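Local coordinates for protein acyl-coenzyme A oxidase 3 (Yarrowia lipolytica, PDB 5YS9) that uses FAD to oxidise acyl-CoA substrates of different chain lengths to (2E)-enoyl-CoA, passing electrons to oxygen to give hydrogen peroxide in peroxisomal fatty acid beta-oxidation, at residues L510-I522 / C553-Y567. Numbering follows the deposited sequence.
Sequences LIEAWEKVANGAI and CAKIHTRKHLVTAFY
Trp-514 lays its indole against segment 553-567, one ring face covered by two aliphatic groups. Arg-559 CG sits over the six-membered ring, 4.1 Å from its centroid, and Val-563 CG2 lies over the five-membered ring, both as CH-pi contacts. The arginine runs alongside the ring in the same direction, its guanidinium plane only 12° from the indole plane, and its NE hydrogen-bonds to Ser-593 OG. Ile-556 CG2 meets the indole at its edge, while Trp-514 CB rests on Lys-560 CB (3.8 Å), completing a knob-into-hole fit. Ile-556 returns the fit: with CG1 anti to its carbonyl carbon (chi1 -63°), CG2 is turned to Val-517 and comes within 3.5 Å of Ala-518 N, and CD1 reaches Ala-521 CB. Farther along, Ile-511 CD1 lies obliquely against the Tyr-567 ring, 3.7 Å from CD2; the OH of that tyrosine hydrogen-bonds to Asn-587 OD1. At the opposite end Ile-522 CG1 packs on Cys-553 SG (3.7 Å). With an alanine at Trp-514, a gap is likely to open over Arg-559 and Val-563, and Phe-601 to lose its edge-to-face partner. No hydrogen bond crosses between these nearly antiparallel helices (161°), whose pairing therefore rests on apolar and CH-pi contacts.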
# COMPACT_ATOMS: atom_id res chain seq x y z
N LEU A 510 31.53 -2.07 4.36
CA LEU A 510 30.09 -2.21 4.30
C LEU A 510 29.68 -3.50 3.53
O LEU A 510 28.74 -4.19 3.93
CB LEU A 510 29.46 -0.97 3.67
CG LEU A 510 29.77 0.44 4.22
CD1 LEU A 510 29.09 1.48 3.35
CD2 LEU A 510 29.37 0.60 5.68
N ILE A 511 30.42 -3.86 2.47
CA ILE A 511 30.17 -5.16 1.83
C ILE A 511 30.40 -6.33 2.81
O ILE A 511 29.55 -7.24 2.97
CB ILE A 511 30.98 -5.33 0.55
CG1 ILE A 511 30.36 -4.44 -0.55
CG2 ILE A 511 31.00 -6.79 0.10
CD1 ILE A 511 31.24 -4.24 -1.78
N GLU A 512 31.53 -6.27 3.51
CA GLU A 512 31.90 -7.33 4.44
C GLU A 512 30.83 -7.45 5.53
O GLU A 512 30.44 -8.54 5.93
CB GLU A 512 33.28 -7.04 5.03
CG GLU A 512 33.92 -8.21 5.77
CD GLU A 512 34.97 -7.73 6.75
OE1 GLU A 512 34.73 -7.69 7.97
OE2 GLU A 512 36.05 -7.33 6.29
N ALA A 513 30.33 -6.31 5.98
CA ALA A 513 29.31 -6.29 7.02
C ALA A 513 27.98 -6.97 6.60
O ALA A 513 27.34 -7.61 7.42
CB ALA A 513 29.08 -4.85 7.48
N TRP A 514 27.58 -6.82 5.33
CA TRP A 514 26.41 -7.56 4.78
C TRP A 514 26.70 -9.05 4.56
O TRP A 514 25.79 -9.90 4.70
CB TRP A 514 25.86 -6.88 3.50
CG TRP A 514 25.04 -5.73 3.86
CD1 TRP A 514 25.38 -4.41 3.77
CD2 TRP A 514 23.75 -5.78 4.49
NE1 TRP A 514 24.36 -3.63 4.31
CE2 TRP A 514 23.36 -4.44 4.75
CE3 TRP A 514 22.89 -6.83 4.86
CZ2 TRP A 514 22.12 -4.13 5.35
CZ3 TRP A 514 21.66 -6.52 5.44
CH2 TRP A 514 21.29 -5.17 5.69
N GLU A 515 27.94 -9.38 4.20
CA GLU A 515 28.38 -10.77 4.14
C GLU A 515 28.36 -11.39 5.52
O GLU A 515 27.91 -12.54 5.68
CB GLU A 515 29.76 -10.91 3.46
CG GLU A 515 29.75 -10.53 1.97
CD GLU A 515 31.10 -10.72 1.27
OE1 GLU A 515 32.13 -10.96 1.94
OE2 GLU A 515 31.14 -10.65 0.02
N LYS A 516 28.76 -10.63 6.54
CA LYS A 516 28.73 -11.20 7.87
C LYS A 516 27.32 -11.58 8.31
O LYS A 516 27.09 -12.67 8.76
CB LYS A 516 29.34 -10.27 8.93
CG LYS A 516 29.81 -11.11 10.13
CD LYS A 516 29.83 -10.39 11.44
CE LYS A 516 30.14 -11.33 12.60
NZ LYS A 516 31.58 -11.61 12.78
N VAL A 517 26.39 -10.64 8.26
CA VAL A 517 25.06 -10.88 8.80
C VAL A 517 24.28 -11.94 7.97
O VAL A 517 23.53 -12.71 8.55
CB VAL A 517 24.26 -9.56 9.01
CG1 VAL A 517 25.03 -8.64 9.97
CG2 VAL A 517 23.98 -8.84 7.69
N ALA A 518 24.48 -11.99 6.65
CA ALA A 518 23.91 -13.04 5.80
C ALA A 518 24.43 -14.39 6.18
O ALA A 518 23.66 -15.31 6.47
CB ALA A 518 24.22 -12.78 4.33
N ASN A 519 25.76 -14.51 6.21
CA ASN A 519 26.40 -15.75 6.62
C ASN A 519 25.99 -16.18 8.03
O ASN A 519 25.64 -17.34 8.27
CB ASN A 519 27.91 -15.62 6.49
CG ASN A 519 28.62 -16.86 6.98
OD1 ASN A 519 29.15 -16.82 8.07
ND2 ASN A 519 28.55 -17.98 6.23
N GLY A 520 25.96 -15.23 8.95
CA GLY A 520 25.57 -15.51 10.33
C GLY A 520 24.23 -16.16 10.39
O GLY A 520 24.09 -17.24 10.92
N ALA A 521 23.26 -15.52 9.78
CA ALA A 521 21.90 -16.00 9.85
C ALA A 521 21.77 -17.39 9.21
O ALA A 521 21.13 -18.27 9.77
CB ALA A 521 20.98 -15.00 9.17
N ILE A 522 22.41 -17.58 8.06
CA ILE A 522 22.34 -18.86 7.34
C ILE A 522 23.08 -20.02 8.05
O ILE A 522 22.56 -21.14 8.13
CB ILE A 522 22.90 -18.72 5.90
CG1 ILE A 522 21.98 -17.81 5.10
CG2 ILE A 522 23.05 -20.10 5.21
CD1 ILE A 522 22.58 -17.29 3.82
N CYS A 553 16.73 -15.37 6.26
CA CYS A 553 17.82 -15.70 5.35
C CYS A 553 17.57 -15.18 3.95
O CYS A 553 18.45 -14.56 3.36
CB CYS A 553 18.08 -17.19 5.32
SG CYS A 553 18.78 -17.84 6.87
N ALA A 554 16.38 -15.40 3.41
CA ALA A 554 16.04 -14.88 2.07
C ALA A 554 16.20 -13.36 2.04
O ALA A 554 16.73 -12.77 1.08
CB ALA A 554 14.61 -15.26 1.69
N LYS A 555 15.74 -12.73 3.11
CA LYS A 555 15.76 -11.28 3.21
C LYS A 555 17.17 -10.74 3.31
O LYS A 555 17.51 -9.79 2.62
CB LYS A 555 14.94 -10.82 4.40
CG LYS A 555 14.67 -9.32 4.43
CD LYS A 555 14.59 -8.75 5.84
CE LYS A 555 13.19 -8.33 6.21
NZ LYS A 555 13.25 -7.63 7.53
N ILE A 556 18.00 -11.31 4.17
CA ILE A 556 19.32 -10.76 4.39
C ILE A 556 20.21 -11.01 3.18
O ILE A 556 20.95 -10.14 2.75
CB ILE A 556 19.96 -11.21 5.72
CG1 ILE A 556 19.13 -10.71 6.89
CG2 ILE A 556 21.35 -10.62 5.87
CD1 ILE A 556 19.07 -11.67 8.07
N HIS A 557 20.10 -12.19 2.62
CA HIS A 557 20.88 -12.50 1.43
C HIS A 557 20.54 -11.59 0.22
O HIS A 557 21.44 -11.17 -0.51
CB HIS A 557 20.68 -13.99 1.11
CG HIS A 557 21.19 -14.41 -0.23
ND1 HIS A 557 22.52 -14.67 -0.47
CD2 HIS A 557 20.54 -14.67 -1.39
CE1 HIS A 557 22.66 -15.06 -1.73
NE2 HIS A 557 21.47 -15.08 -2.30
N THR A 558 19.25 -11.33 0.01
CA THR A 558 18.80 -10.45 -1.06
C THR A 558 19.32 -9.02 -0.82
O THR A 558 19.78 -8.33 -1.74
CB THR A 558 17.27 -10.52 -1.19
OG1 THR A 558 16.87 -11.89 -1.39
CG2 THR A 558 16.77 -9.67 -2.39
N ARG A 559 19.28 -8.57 0.42
CA ARG A 559 19.74 -7.23 0.70
C ARG A 559 21.23 -7.03 0.40
O ARG A 559 21.66 -5.99 -0.18
CB ARG A 559 19.45 -6.88 2.16
CG ARG A 559 19.43 -5.40 2.42
CD ARG A 559 18.79 -4.68 1.23
NE ARG A 559 18.24 -3.42 1.63
CZ ARG A 559 17.01 -3.21 2.04
NH1 ARG A 559 16.15 -4.17 2.13
NH2 ARG A 559 16.65 -2.01 2.40
N LYS A 560 21.98 -8.03 0.80
CA LYS A 560 23.39 -8.11 0.57
C LYS A 560 23.66 -8.18 -0.92
O LYS A 560 24.55 -7.52 -1.40
CB LYS A 560 23.96 -9.31 1.32
CG LYS A 560 25.37 -9.71 0.93
CD LYS A 560 25.37 -10.99 0.13
CE LYS A 560 25.95 -10.77 -1.25
NZ LYS A 560 25.33 -11.69 -2.24
N HIS A 561 22.87 -8.95 -1.65
CA HIS A 561 23.03 -8.96 -3.12
C HIS A 561 22.81 -7.59 -3.83
O HIS A 561 23.56 -7.23 -4.74
CB HIS A 561 22.23 -10.12 -3.79
CG HIS A 561 22.78 -10.50 -5.12
ND1 HIS A 561 24.06 -11.00 -5.28
CD2 HIS A 561 22.26 -10.39 -6.37
CE1 HIS A 561 24.30 -11.20 -6.57
NE2 HIS A 561 23.22 -10.84 -7.25
N LEU A 562 21.79 -6.83 -3.41
CA LEU A 562 21.56 -5.44 -3.89
C LEU A 562 22.75 -4.52 -3.64
O LEU A 562 23.13 -3.76 -4.50
CB LEU A 562 20.31 -4.81 -3.21
CG LEU A 562 18.94 -5.35 -3.68
CD1 LEU A 562 17.87 -5.23 -2.62
CD2 LEU A 562 18.54 -4.63 -4.95
N VAL A 563 23.31 -4.60 -2.44
CA VAL A 563 24.51 -3.85 -2.04
C VAL A 563 25.69 -4.22 -2.95
O VAL A 563 26.37 -3.38 -3.53
CB VAL A 563 24.84 -4.18 -0.56
CG1 VAL A 563 26.23 -3.66 -0.15
CG2 VAL A 563 23.75 -3.66 0.38
N THR A 564 25.93 -5.51 -3.07
CA THR A 564 27.04 -6.01 -3.87
C THR A 564 26.91 -5.59 -5.33
O THR A 564 27.84 -5.03 -5.90
CB THR A 564 27.16 -7.52 -3.67
OG1 THR A 564 27.80 -7.68 -2.41
CG2 THR A 564 27.97 -8.19 -4.70
N ALA A 565 25.73 -5.81 -5.90
CA ALA A 565 25.53 -5.47 -7.31
C ALA A 565 25.67 -3.98 -7.59
O ALA A 565 26.23 -3.61 -8.63
CB ALA A 565 24.19 -5.98 -7.80
N PHE A 566 25.21 -3.13 -6.67
CA PHE A 566 25.42 -1.69 -6.85
C PHE A 566 26.92 -1.34 -6.98
O PHE A 566 27.35 -0.76 -7.97
CB PHE A 566 24.75 -0.90 -5.70
CG PHE A 566 24.28 0.50 -6.06
CD1 PHE A 566 24.71 1.18 -7.20
CD2 PHE A 566 23.41 1.16 -5.19
CE1 PHE A 566 24.27 2.49 -7.47
CE2 PHE A 566 22.97 2.46 -5.46
CZ PHE A 566 23.41 3.12 -6.59
N TYR A 567 27.71 -1.74 -5.99
CA TYR A 567 29.17 -1.46 -5.99
C TYR A 567 29.94 -2.09 -7.17
O TYR A 567 30.72 -1.40 -7.84
CB TYR A 567 29.77 -1.88 -4.64
CG TYR A 567 29.37 -0.98 -3.48
CD1 TYR A 567 29.54 0.40 -3.55
CD2 TYR A 567 28.83 -1.50 -2.29
CE1 TYR A 567 29.19 1.23 -2.49
CE2 TYR A 567 28.48 -0.67 -1.21
CZ TYR A 567 28.66 0.69 -1.33
OH TYR A 567 28.36 1.52 -0.28